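Local coordinates for oxidoreductase, NAD-binding/iron-sulfur cluster-binding protein (Nitratireductor pacificus pht-3B, PDB 6ZXX) that binds cobalamin and two [4Fe-4S] clusters and probably works as a reductive dehalogenase, its clusters passing electrons toward the corrin, at residues 302-307 with 559-564; 536-541 with 617-622; 553-558 with 566-571; 591-596 with 632-637. All coordinates share one frame; numbering follows the deposited sequence.

In the fold
All four contacts gather round the dicluster ferredoxin-type part of the chain. Contacts 1 and 3 lie about 14 Å apart between centres and share one small hairpin: strand 560-562 serves contact 1 and strand 565-567 runs into contact 3. Contact 2, about 17 Å from contact 3, packs helix 535-540 on helix 619-628; Trp568 of contact 3 touches the former. Contact 4, about 19 Å from contact 2, touches the same cluster and also carries a ligand of the second one. Along the chain, 553-558 and 566-571 both fall between 536-541 and 617-622, whereas contact 1 closes before contact 4 opens. The contacts thus tie the hairpin, the cluster-binding helices and a later loop together around the clusters and the cobalamin.

Contact 1: residues 302-307 with 559-564; sequences LVVRQE and KVMFNG
Met561 meets Leu302, and Gly564 meets Val304, at the end of a β-hairpin, a small antiparallel pair formed by strands 560-562 and 565-567. Asn563 and Gly564 both have positive phi values and fit the two central positions of a type I' turn, for which Asn-Gly is a classic sequence. The side chain of Met561 is instructive when followed outward. From CB, its CG lies anti to the carbonyl carbon (chi1 -66°), and bends at the next two torsions fold the thioether back toward the loop. SD is the first atom to arrive, 3.8 Å from Leu302 CD1. Met561 CE then passes the same methyl at 3.7 Å and ends 4.3 Å from Val304 CG2, while Ala716 of helix 713-722 also packs against this side chain. Beside this apolar patch, Val304 N donates to Gly564 O at 2.7 Å. Val304 CB rides 3.3 Å from the same oxygen. Glycine suits the turn twice over, since a β-carbon at this position would run into Glu307 O as well as the preceding carbonyl. The carboxylate of Glu307 turns to a different partner, forming a salt bridge with Arg719. Val303, on the far side of the loop, touches the cobalamin. At the turn, Asn563 OD1 accepts a hydrogen bond from Gln309 N.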
# COMPACT_ATOMS: atom_id res chain seq x y z
N LEU A 302 -25.01 2.12 -11.19
CA LEU A 302 -26.09 2.70 -10.40
C LEU A 302 -25.80 2.86 -8.89
O LEU A 302 -25.30 1.93 -8.24
CB LEU A 302 -27.34 1.83 -10.46
CG LEU A 302 -28.64 2.33 -11.07
CD1 LEU A 302 -29.70 1.38 -10.52
CD2 LEU A 302 -29.02 3.76 -10.76
N VAL A 303 -26.13 4.03 -8.35
CA VAL A 303 -26.08 4.30 -6.93
C VAL A 303 -27.40 4.96 -6.55
O VAL A 303 -27.71 6.06 -6.99
CB VAL A 303 -24.90 5.23 -6.56
CG1 VAL A 303 -24.88 5.45 -5.04
CG2 VAL A 303 -23.59 4.63 -7.02
N VAL A 304 -28.18 4.27 -5.74
CA VAL A 304 -29.49 4.80 -5.32
C VAL A 304 -29.45 5.15 -3.85
O VAL A 304 -29.85 4.36 -3.02
CB VAL A 304 -30.63 3.80 -5.58
CG1 VAL A 304 -31.97 4.48 -5.36
CG2 VAL A 304 -30.56 3.26 -7.01
N ARG A 305 -28.99 6.36 -3.57
CA ARG A 305 -28.71 6.79 -2.21
C ARG A 305 -29.89 6.59 -1.24
O ARG A 305 -29.69 6.14 -0.12
CB ARG A 305 -28.29 8.25 -2.19
CG ARG A 305 -26.93 8.47 -2.74
CD ARG A 305 -26.77 9.92 -3.09
NE ARG A 305 -25.38 10.21 -3.44
CZ ARG A 305 -24.80 9.87 -4.59
NH1 ARG A 305 -25.45 9.20 -5.55
NH2 ARG A 305 -23.53 10.20 -4.77
N GLN A 306 -31.11 6.89 -1.68
CA GLN A 306 -32.26 6.80 -0.79
C GLN A 306 -32.54 5.37 -0.37
O GLN A 306 -33.28 5.15 0.55
CB GLN A 306 -33.52 7.40 -1.40
CG GLN A 306 -33.35 8.83 -1.85
CD GLN A 306 -34.65 9.56 -2.01
OE1 GLN A 306 -35.06 9.87 -3.11
NE2 GLN A 306 -35.33 9.80 -0.91
N GLU A 307 -31.88 4.41 -1.02
CA GLU A 307 -32.09 2.98 -0.78
C GLU A 307 -30.87 2.31 -0.19
O GLU A 307 -30.86 1.09 0.04
CB GLU A 307 -32.44 2.29 -2.08
CG GLU A 307 -33.87 2.62 -2.51
CD GLU A 307 -34.26 2.01 -3.83
OE1 GLU A 307 -35.10 2.64 -4.56
OE2 GLU A 307 -33.74 0.90 -4.15
N LYS A 559 -23.88 -8.13 -13.02
CA LYS A 559 -24.06 -7.25 -11.88
C LYS A 559 -25.48 -7.41 -11.36
O LYS A 559 -26.43 -7.70 -12.09
CB LYS A 559 -23.76 -5.78 -12.22
CG LYS A 559 -22.30 -5.50 -12.54
CD LYS A 559 -22.04 -4.08 -13.05
CE LYS A 559 -22.19 -3.98 -14.55
NZ LYS A 559 -22.00 -2.57 -14.96
N VAL A 560 -25.59 -7.19 -10.05
CA VAL A 560 -26.87 -7.22 -9.34
C VAL A 560 -27.00 -5.96 -8.51
O VAL A 560 -26.00 -5.24 -8.22
CB VAL A 560 -26.96 -8.41 -8.35
CG1 VAL A 560 -26.98 -9.73 -9.08
CG2 VAL A 560 -25.81 -8.39 -7.31
N MET A 561 -28.24 -5.69 -8.11
CA MET A 561 -28.50 -4.67 -7.14
C MET A 561 -28.29 -5.23 -5.74
O MET A 561 -28.69 -6.37 -5.46
CB MET A 561 -29.94 -4.15 -7.25
CG MET A 561 -30.25 -3.40 -8.53
SD MET A 561 -29.17 -2.00 -8.87
CE MET A 561 -29.46 -0.81 -7.56
N PHE A 562 -27.70 -4.42 -4.86
CA PHE A 562 -27.30 -4.87 -3.52
C PHE A 562 -27.28 -3.67 -2.62
O PHE A 562 -26.49 -2.75 -2.85
CB PHE A 562 -25.93 -5.54 -3.58
CG PHE A 562 -25.33 -5.86 -2.24
CD1 PHE A 562 -24.56 -4.93 -1.56
CD2 PHE A 562 -25.52 -7.10 -1.66
CE1 PHE A 562 -24.04 -5.24 -0.31
CE2 PHE A 562 -24.98 -7.42 -0.45
CZ PHE A 562 -24.23 -6.49 0.22
N ASN A 563 -28.14 -3.67 -1.58
CA ASN A 563 -28.25 -2.50 -0.69
C ASN A 563 -28.31 -1.13 -1.41
O ASN A 563 -27.70 -0.14 -1.00
CB ASN A 563 -27.11 -2.51 0.32
CG ASN A 563 -27.37 -1.58 1.47
OD1 ASN A 563 -28.49 -1.14 1.68
ND2 ASN A 563 -26.30 -1.23 2.19
N GLY A 564 -29.05 -1.10 -2.52
CA GLY A 564 -29.32 0.16 -3.23
C GLY A 564 -28.27 0.63 -4.23
O GLY A 564 -28.21 1.81 -4.54

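Contact 2: residues 536-541 with 617-622; sequences QDFCNQ and EARAAI. With SF4 (iron/sulfur cluster), chain D.
The Phe538 ring and the Arg619 guanidinium are the flat groups of this helix-to-helix contact, in which helix 535-540, carrying the first cysteine of the ferredoxin-type Cys-x-x-Cys-x-x-Cys-x-x-x-Cys-Pro motif, packs against helix 619-628. At the ring's edge, near its plane, sits Ile622 CG2, 4.3 Å from Phe538 CZ. Arg619 CG comes in obliquely, 3.8 Å from Phe538 CD2, and a cluster sulfide also lies oblique to the ring, S1 being 3.7 Å from Phe538 CD1. Trp597 adds an edge-to-face partner. With its CG anti to the backbone N (chi1 -162°), the phenyl group reaches between the cluster and the second helix.

The guanidinium is met at its edge. Arg619 NH1 donates to Asp537 OD2 at 2.7 Å in a salt bridge; the oxygen lies in the guanidinium plane but is met on its anti side, 27° out of the carboxylate plane, and the two planes stand 59° apart. NE is bonded to Ser612 O and NH2 weakly to Ile613 O, so all three nitrogens are engaged, which should restrict the group's rotation. A leucine in place of Arg619 would probably leave the Asp537 carboxylate without its positive mate and the carbonyls of Ser612 and Ile613 without these donors. One residue along the motif helix from Phe538, Cys539 SG binds the FE4 iron at 2.2 Å. The amide of Gln541 gives a weak NE2 bond to Asp537 O, while its OE1 rests 3.7 Å from Ala620 CB.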
# COMPACT_ATOMS: atom_id res chain seq x y z
N GLN A 536 -16.70 -1.26 -17.26
CA GLN A 536 -17.92 -2.06 -17.19
C GLN A 536 -18.00 -3.00 -18.37
O GLN A 536 -18.24 -4.20 -18.22
CB GLN A 536 -19.16 -1.17 -17.12
CG GLN A 536 -19.24 -0.28 -15.88
CD GLN A 536 -18.83 -1.00 -14.63
OE1 GLN A 536 -19.45 -2.00 -14.27
NE2 GLN A 536 -17.77 -0.53 -13.99
N ASP A 537 -17.75 -2.46 -19.55
CA ASP A 537 -17.69 -3.26 -20.79
C ASP A 537 -16.54 -4.27 -20.78
O ASP A 537 -16.68 -5.40 -21.25
CB ASP A 537 -17.55 -2.30 -21.98
CG ASP A 537 -17.50 -3.03 -23.32
OD1 ASP A 537 -18.52 -3.70 -23.63
OD2 ASP A 537 -16.41 -2.96 -24.01
N PHE A 538 -15.40 -3.84 -20.27
CA PHE A 538 -14.25 -4.73 -20.15
C PHE A 538 -14.53 -5.94 -19.23
O PHE A 538 -14.38 -7.10 -19.66
CB PHE A 538 -13.04 -3.98 -19.63
CG PHE A 538 -11.75 -4.68 -19.88
CD1 PHE A 538 -11.38 -5.81 -19.12
CD2 PHE A 538 -10.89 -4.23 -20.88
CE1 PHE A 538 -10.16 -6.46 -19.37
CE2 PHE A 538 -9.69 -4.89 -21.14
CZ PHE A 538 -9.33 -6.00 -20.40
N CYS A 539 -14.94 -5.70 -17.99
CA CYS A 539 -15.26 -6.80 -17.06
C CYS A 539 -16.39 -7.68 -17.56
O CYS A 539 -16.43 -8.86 -17.23
CB CYS A 539 -15.57 -6.30 -15.64
SG CYS A 539 -14.12 -5.78 -14.65
N ASN A 540 -17.34 -7.12 -18.29
CA ASN A 540 -18.43 -7.91 -18.88
C ASN A 540 -17.95 -9.00 -19.79
O ASN A 540 -18.60 -10.05 -19.88
CB ASN A 540 -19.50 -7.04 -19.57
CG ASN A 540 -20.47 -6.38 -18.54
OD1 ASN A 540 -20.83 -6.96 -17.48
ND2 ASN A 540 -20.89 -5.15 -18.84
N GLN A 541 -16.78 -8.81 -20.42
CA GLN A 541 -16.24 -9.87 -21.27
C GLN A 541 -14.98 -10.52 -20.75
O GLN A 541 -14.28 -11.21 -21.48
CB GLN A 541 -16.07 -9.39 -22.71
CG GLN A 541 -15.60 -7.97 -22.86
CD GLN A 541 -15.73 -7.45 -24.27
OE1 GLN A 541 -15.71 -8.21 -25.27
NE2 GLN A 541 -15.80 -6.14 -24.37
N GLU A 617 -13.14 -2.14 -29.47
CA GLU A 617 -13.06 -3.29 -30.41
C GLU A 617 -11.88 -4.15 -30.02
O GLU A 617 -11.85 -5.33 -30.37
CB GLU A 617 -12.95 -2.85 -31.91
N ALA A 618 -10.89 -3.59 -29.31
CA ALA A 618 -9.68 -4.37 -28.92
C ALA A 618 -9.77 -5.17 -27.60
O ALA A 618 -8.88 -5.97 -27.29
CB ALA A 618 -8.48 -3.43 -28.84
N ARG A 619 -10.81 -4.92 -26.80
CA ARG A 619 -10.85 -5.41 -25.41
C ARG A 619 -10.88 -6.89 -25.35
O ARG A 619 -10.12 -7.50 -24.58
CB ARG A 619 -12.06 -4.87 -24.67
CG ARG A 619 -11.95 -3.39 -24.48
CD ARG A 619 -13.18 -2.78 -23.86
NE ARG A 619 -12.90 -1.35 -23.65
CZ ARG A 619 -13.80 -0.40 -23.62
NH1 ARG A 619 -15.07 -0.67 -23.79
NH2 ARG A 619 -13.40 0.84 -23.44
N ALA A 620 -11.74 -7.49 -26.17
CA ALA A 620 -11.81 -8.98 -26.21
C ALA A 620 -10.45 -9.68 -26.51
O ALA A 620 -10.13 -10.71 -25.95
CB ALA A 620 -12.84 -9.41 -27.23
N ALA A 621 -9.70 -9.09 -27.42
CA ALA A 621 -8.43 -9.59 -27.87
C ALA A 621 -7.39 -9.45 -26.76
O ALA A 621 -6.52 -10.29 -26.59
CB ALA A 621 -7.99 -8.81 -29.11
N ILE A 622 -7.45 -8.32 -26.08
CA ILE A 622 -6.55 -8.04 -24.96
C ILE A 622 -6.81 -9.02 -23.83
O ILE A 622 -5.90 -9.57 -23.20
CB ILE A 622 -6.72 -6.57 -24.48
CG1 ILE A 622 -6.07 -5.65 -25.51
CG2 ILE A 622 -6.05 -6.35 -23.12
CD1 ILE A 622 -6.20 -4.18 -25.21
FE1 SF4 D . -11.81 -9.56 -13.05
FE2 SF4 D . -11.14 -9.30 -15.79
FE3 SF4 D . -9.77 -7.66 -13.81
FE4 SF4 D . -12.49 -7.26 -14.52
S1 SF4 D . -10.69 -7.18 -15.72
S2 SF4 D . -11.57 -7.49 -12.58
S3 SF4 D . -13.01 -9.29 -14.77
S4 SF4 D . -9.90 -9.77 -14.09

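Contact 3: residues 553-558 with 566-571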
# COMPACT_ATOMS: atom_id res chain seq x y z
N ALA A 553 -15.19 -17.52 -5.13
CA ALA A 553 -16.00 -16.47 -4.47
C ALA A 553 -16.42 -15.35 -5.41
O ALA A 553 -17.35 -14.62 -5.12
CB ALA A 553 -15.24 -15.87 -3.29
N ILE A 554 -15.75 -15.22 -6.56
CA ILE A 554 -15.99 -14.12 -7.45
C ILE A 554 -17.09 -14.57 -8.44
O ILE A 554 -17.06 -15.68 -8.98
CB ILE A 554 -14.70 -13.64 -8.13
CG1 ILE A 554 -13.76 -13.05 -7.12
CG2 ILE A 554 -14.99 -12.56 -9.18
CD1 ILE A 554 -12.42 -12.58 -7.66
N SER A 555 -18.02 -13.65 -8.72
CA SER A 555 -19.13 -13.94 -9.60
C SER A 555 -18.74 -14.03 -11.06
O SER A 555 -18.05 -13.17 -11.60
CB SER A 555 -20.22 -12.88 -9.45
OG SER A 555 -21.28 -13.07 -10.40
N PHE A 556 -19.23 -15.07 -11.70
CA PHE A 556 -19.11 -15.25 -13.16
C PHE A 556 -20.30 -14.63 -13.89
O PHE A 556 -20.35 -14.63 -15.09
CB PHE A 556 -19.05 -16.73 -13.53
CG PHE A 556 -17.71 -17.39 -13.26
CD1 PHE A 556 -17.44 -17.96 -12.05
CD2 PHE A 556 -16.73 -17.43 -14.26
CE1 PHE A 556 -16.20 -18.57 -11.81
CE2 PHE A 556 -15.50 -18.02 -14.01
CZ PHE A 556 -15.24 -18.60 -12.77
N GLY A 557 -21.25 -14.09 -13.14
CA GLY A 557 -22.49 -13.62 -13.74
C GLY A 557 -22.50 -12.12 -13.88
O GLY A 557 -21.47 -11.46 -13.92
N ASP A 558 -23.71 -11.60 -14.01
CA ASP A 558 -23.92 -10.20 -14.22
C ASP A 558 -23.99 -9.45 -12.90
O ASP A 558 -24.14 -10.05 -11.80
CB ASP A 558 -25.28 -9.95 -14.90
CG ASP A 558 -25.46 -10.65 -16.28
OD1 ASP A 558 -24.48 -10.85 -17.04
OD2 ASP A 558 -26.63 -10.98 -16.58
N GLU A 566 -25.61 -0.92 -7.74
CA GLU A 566 -25.22 -1.92 -8.73
C GLU A 566 -23.80 -2.36 -8.43
O GLU A 566 -22.89 -1.54 -8.25
CB GLU A 566 -25.28 -1.27 -10.12
CG GLU A 566 -24.78 -2.11 -11.26
CD GLU A 566 -25.04 -1.45 -12.62
OE1 GLU A 566 -24.97 -2.16 -13.65
OE2 GLU A 566 -25.28 -0.22 -12.70
N ILE A 567 -23.59 -3.66 -8.39
CA ILE A 567 -22.28 -4.22 -8.00
C ILE A 567 -22.15 -5.65 -8.57
O ILE A 567 -23.16 -6.30 -8.86
CB ILE A 567 -22.16 -4.24 -6.45
CG1 ILE A 567 -20.73 -4.46 -5.97
CG2 ILE A 567 -23.07 -5.30 -5.85
CD1 ILE A 567 -19.88 -3.24 -6.08
N TRP A 568 -20.92 -6.14 -8.76
CA TRP A 568 -20.69 -7.58 -8.89
C TRP A 568 -20.48 -8.11 -7.50
O TRP A 568 -19.47 -7.82 -6.89
CB TRP A 568 -19.48 -7.90 -9.73
CG TRP A 568 -19.73 -7.98 -11.19
CD1 TRP A 568 -20.37 -8.99 -11.87
CD2 TRP A 568 -19.33 -7.03 -12.18
NE1 TRP A 568 -20.38 -8.71 -13.21
CE2 TRP A 568 -19.74 -7.52 -13.43
CE3 TRP A 568 -18.65 -5.81 -12.14
CZ2 TRP A 568 -19.49 -6.83 -14.62
CZ3 TRP A 568 -18.40 -5.13 -13.32
CH2 TRP A 568 -18.81 -5.65 -14.55
N LYS A 569 -21.43 -8.82 -6.95
CA LYS A 569 -21.28 -9.22 -5.57
C LYS A 569 -20.54 -10.54 -5.47
O LYS A 569 -21.06 -11.60 -5.91
CB LYS A 569 -22.61 -9.29 -4.79
CG LYS A 569 -22.45 -9.29 -3.25
CD LYS A 569 -21.82 -7.94 -2.85
CE LYS A 569 -21.29 -7.78 -1.44
NZ LYS A 569 -20.59 -6.46 -1.36
N ALA A 570 -19.34 -10.49 -4.85
CA ALA A 570 -18.56 -11.69 -4.53
C ALA A 570 -19.19 -12.35 -3.32
O ALA A 570 -20.03 -11.73 -2.62
CB ALA A 570 -17.12 -11.33 -4.25
N ASP A 571 -18.80 -13.61 -3.06
CA ASP A 571 -19.21 -14.36 -1.87
C ASP A 571 -18.22 -14.13 -0.74
O ASP A 571 -17.17 -14.76 -0.67
CB ASP A 571 -19.33 -15.83 -2.16
CG ASP A 571 -20.08 -16.56 -1.12
OD1 ASP A 571 -19.78 -16.40 0.09
OD2 ASP A 571 -21.02 -17.29 -1.49
O HOH W 1 -23.10 -10.12 -9.50
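Ala553 and Asp571 hold the tight end of a contact between two roughly antiparallel segments, which flank the hairpin of strands 560-562 and 565-567 in the dicluster ferredoxin-type region. Asp571 N donates to Ala553 O at 2.7 Å, with an N-H...O angle of 166°. The same oxygen is pressed by Ala570, whose CB stands 3.4 Å away, and in return Ala553 CB lies 3.4 Å from Asp571 O. Asp571 is also the N-cap of helix 572-581: its OD1 takes the amide of Lys574, while OD2 is held by Arg700.

Toward Gly557 and Asp558 the packing relaxes. Trp568 presents the edge of its indole, NE1 donating a weak bond to Gly557 O at 3.0 Å, bent to 132°. That carbonyl oxygen has a second donor in Arg500. Replacing Trp568 with an alanine would probably cost Gly557 O its indole donor and open a gap where the ring packs against Lys559 and Cys539. Ser555, with OG anti to its own amide nitrogen (chi1 175°), closes an ST turn by accepting from Gly557 N, which shapes the bend that brings the glycine carbonyl to the indole. Lys569 faces away from this segment, its NZ salt-bridged to Asp503 and to the cobalamin. Near the exposed Asp558 a single water makes only a loose link between the backbones, lying beside Asp558 O and accepting a weak bond from Lys569 N at 3.3 Å.

Contact 4: residues 591-596 with 632-637; sequences CMKMCP and GKRNLI. With SF4 (iron/sulfur cluster), chain D; SF4 (iron/sulfur cluster), chain E.
Gly632 lies against two neighbouring side chains of the helix 590-594, Lys593 and Met594, which together form the first shell of this contact. Met594 CE stands 3.6 Å from Gly632 CA, and Met594 SD is 3.6 Å from Gly632 O. Bends at chi2 and chi3 curl the thioether back so that it lies over the glycine, where a β-carbon would collide with the methyl. Beside the thioether, Lys593 CE comes within 3.2 Å of Gly632 O.

A shell further out, the lysine is positioned by its ammonium group, which reaches past the glycine to donate to the carbonyls of Met435 and Ala438. Arg634, whose CG is 4.0 Å from Lys593 NZ, turns its own charge to Asp662.

Behind the helix are the clusters. Cys595 SG binds FE3 of the chain D cluster, which Cys539 also ligates, at 2.2 Å, and Cys591 SG binds FE3 of the second cluster, chain E, at 2.3 Å, the crossed pattern familiar from two-cluster ferredoxins. Pro596 CD packs 3.4 Å from the sulfide S4 of the chain D cluster.

No hydrogen bond crosses between the segments. The join therefore rests on packing, with the polarised CE beside Gly632 O probably adding a weak electrostatic attraction, and the two positive groups, with Lys593 NZ and Arg634 NE 6.2 Å apart, are probably tolerated because each has oxygen partners of its own.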
# COMPACT_ATOMS: atom_id res chain seq x y z
N CYS A 591 -6.72 -12.47 -6.70
CA CYS A 591 -7.62 -11.84 -7.66
C CYS A 591 -7.03 -10.57 -8.22
O CYS A 591 -7.20 -10.27 -9.44
CB CYS A 591 -8.97 -11.58 -7.03
SG CYS A 591 -8.93 -10.81 -5.40
N MET A 592 -6.32 -9.82 -7.38
CA MET A 592 -5.58 -8.63 -7.85
C MET A 592 -4.44 -9.01 -8.78
O MET A 592 -4.17 -8.36 -9.77
CB MET A 592 -4.99 -7.88 -6.70
CG MET A 592 -5.99 -7.30 -5.74
SD MET A 592 -5.15 -6.39 -4.44
CE MET A 592 -4.39 -7.77 -3.60
N LYS A 593 -3.76 -10.08 -8.41
CA LYS A 593 -2.65 -10.58 -9.18
C LYS A 593 -3.05 -10.97 -10.61
O LYS A 593 -2.34 -10.69 -11.57
CB LYS A 593 -2.04 -11.81 -8.45
CG LYS A 593 -0.81 -12.36 -9.17
CD LYS A 593 -0.40 -13.75 -8.70
CE LYS A 593 0.47 -14.37 -9.82
NZ LYS A 593 1.94 -14.18 -9.66
N MET A 594 -4.19 -11.62 -10.75
CA MET A 594 -4.55 -12.30 -12.02
C MET A 594 -5.27 -11.40 -13.04
O MET A 594 -5.44 -11.73 -14.21
CB MET A 594 -5.39 -13.54 -11.74
CG MET A 594 -4.66 -14.56 -10.87
SD MET A 594 -3.01 -15.03 -11.44
CE MET A 594 -3.41 -15.99 -12.90
N CYS A 595 -5.62 -10.21 -12.59
CA CYS A 595 -6.35 -9.25 -13.43
C CYS A 595 -5.48 -8.70 -14.52
O CYS A 595 -4.34 -8.34 -14.26
CB CYS A 595 -6.85 -8.09 -12.55
SG CYS A 595 -7.77 -6.85 -13.45
N PRO A 596 -6.04 -8.59 -15.74
CA PRO A 596 -5.24 -8.05 -16.84
C PRO A 596 -4.74 -6.64 -16.59
O PRO A 596 -3.69 -6.28 -17.08
CB PRO A 596 -6.21 -8.13 -18.03
CG PRO A 596 -7.07 -9.34 -17.72
CD PRO A 596 -7.28 -9.24 -16.23
N GLY A 632 0.03 -13.67 -15.30
CA GLY A 632 -0.49 -14.33 -14.10
C GLY A 632 0.35 -15.52 -13.69
O GLY A 632 0.25 -16.05 -12.56
N LYS A 633 1.18 -15.96 -14.61
CA LYS A 633 2.21 -16.96 -14.30
C LYS A 633 3.11 -16.40 -13.22
O LYS A 633 3.32 -15.19 -13.12
CB LYS A 633 3.03 -17.28 -15.55
CG LYS A 633 3.99 -18.41 -15.34
CD LYS A 633 4.48 -19.02 -16.64
CE LYS A 633 5.86 -19.64 -16.39
NZ LYS A 633 6.30 -20.54 -17.49
N ARG A 634 3.57 -17.27 -12.34
CA ARG A 634 4.47 -16.84 -11.27
C ARG A 634 5.91 -16.69 -11.79
O ARG A 634 6.41 -17.57 -12.53
CB ARG A 634 4.42 -17.82 -10.11
CG ARG A 634 3.01 -18.07 -9.60
CD ARG A 634 3.00 -18.94 -8.38
NE ARG A 634 4.17 -19.78 -8.19
CZ ARG A 634 4.37 -20.97 -8.74
NH1 ARG A 634 3.50 -21.49 -9.58
NH2 ARG A 634 5.49 -21.62 -8.48
N ASN A 635 6.56 -15.57 -11.45
CA ASN A 635 7.90 -15.24 -11.96
C ASN A 635 8.91 -15.58 -10.91
O ASN A 635 9.04 -14.86 -9.94
CB ASN A 635 7.95 -13.77 -12.35
CG ASN A 635 9.28 -13.35 -12.91
OD1 ASN A 635 10.28 -14.05 -12.83
ND2 ASN A 635 9.31 -12.16 -13.48
N LEU A 636 9.64 -16.66 -11.13
CA LEU A 636 10.45 -17.20 -10.06
C LEU A 636 11.55 -16.24 -9.60
O LEU A 636 11.98 -16.30 -8.45
CB LEU A 636 10.95 -18.60 -10.36
CG LEU A 636 9.85 -19.55 -9.85
CD1 LEU A 636 10.26 -20.96 -10.25
CD2 LEU A 636 9.46 -19.51 -8.34
N ILE A 637 11.94 -15.35 -10.52
CA ILE A 637 12.99 -14.35 -10.27
C ILE A 637 12.57 -13.36 -9.19
O ILE A 637 13.40 -12.77 -8.49
CB ILE A 637 13.40 -13.62 -11.59
CG1 ILE A 637 14.24 -14.55 -12.53
CG2 ILE A 637 14.22 -12.38 -11.28
CD1 ILE A 637 13.57 -14.92 -13.87
FE1 SF4 D . -11.81 -9.56 -13.05
FE2 SF4 D . -11.14 -9.30 -15.79
FE3 SF4 D . -9.77 -7.66 -13.81
FE4 SF4 D . -12.49 -7.26 -14.52
S1 SF4 D . -10.69 -7.18 -15.72
S2 SF4 D . -11.57 -7.49 -12.58
S3 SF4 D . -13.01 -9.29 -14.77
S4 SF4 D . -9.90 -9.77 -14.09
FE1 SF4 E . -10.82 -13.58 -1.79
FE2 SF4 E . -8.37 -14.76 -2.66
FE3 SF4 E . -9.64 -12.59 -4.22
FE4 SF4 E . -10.79 -15.20 -4.08
S1 SF4 E . -8.87 -14.60 -4.74
S2 SF4 E . -11.62 -13.26 -3.77
S3 SF4 E . -10.26 -15.67 -2.06
S4 SF4 E . -8.89 -12.73 -2.20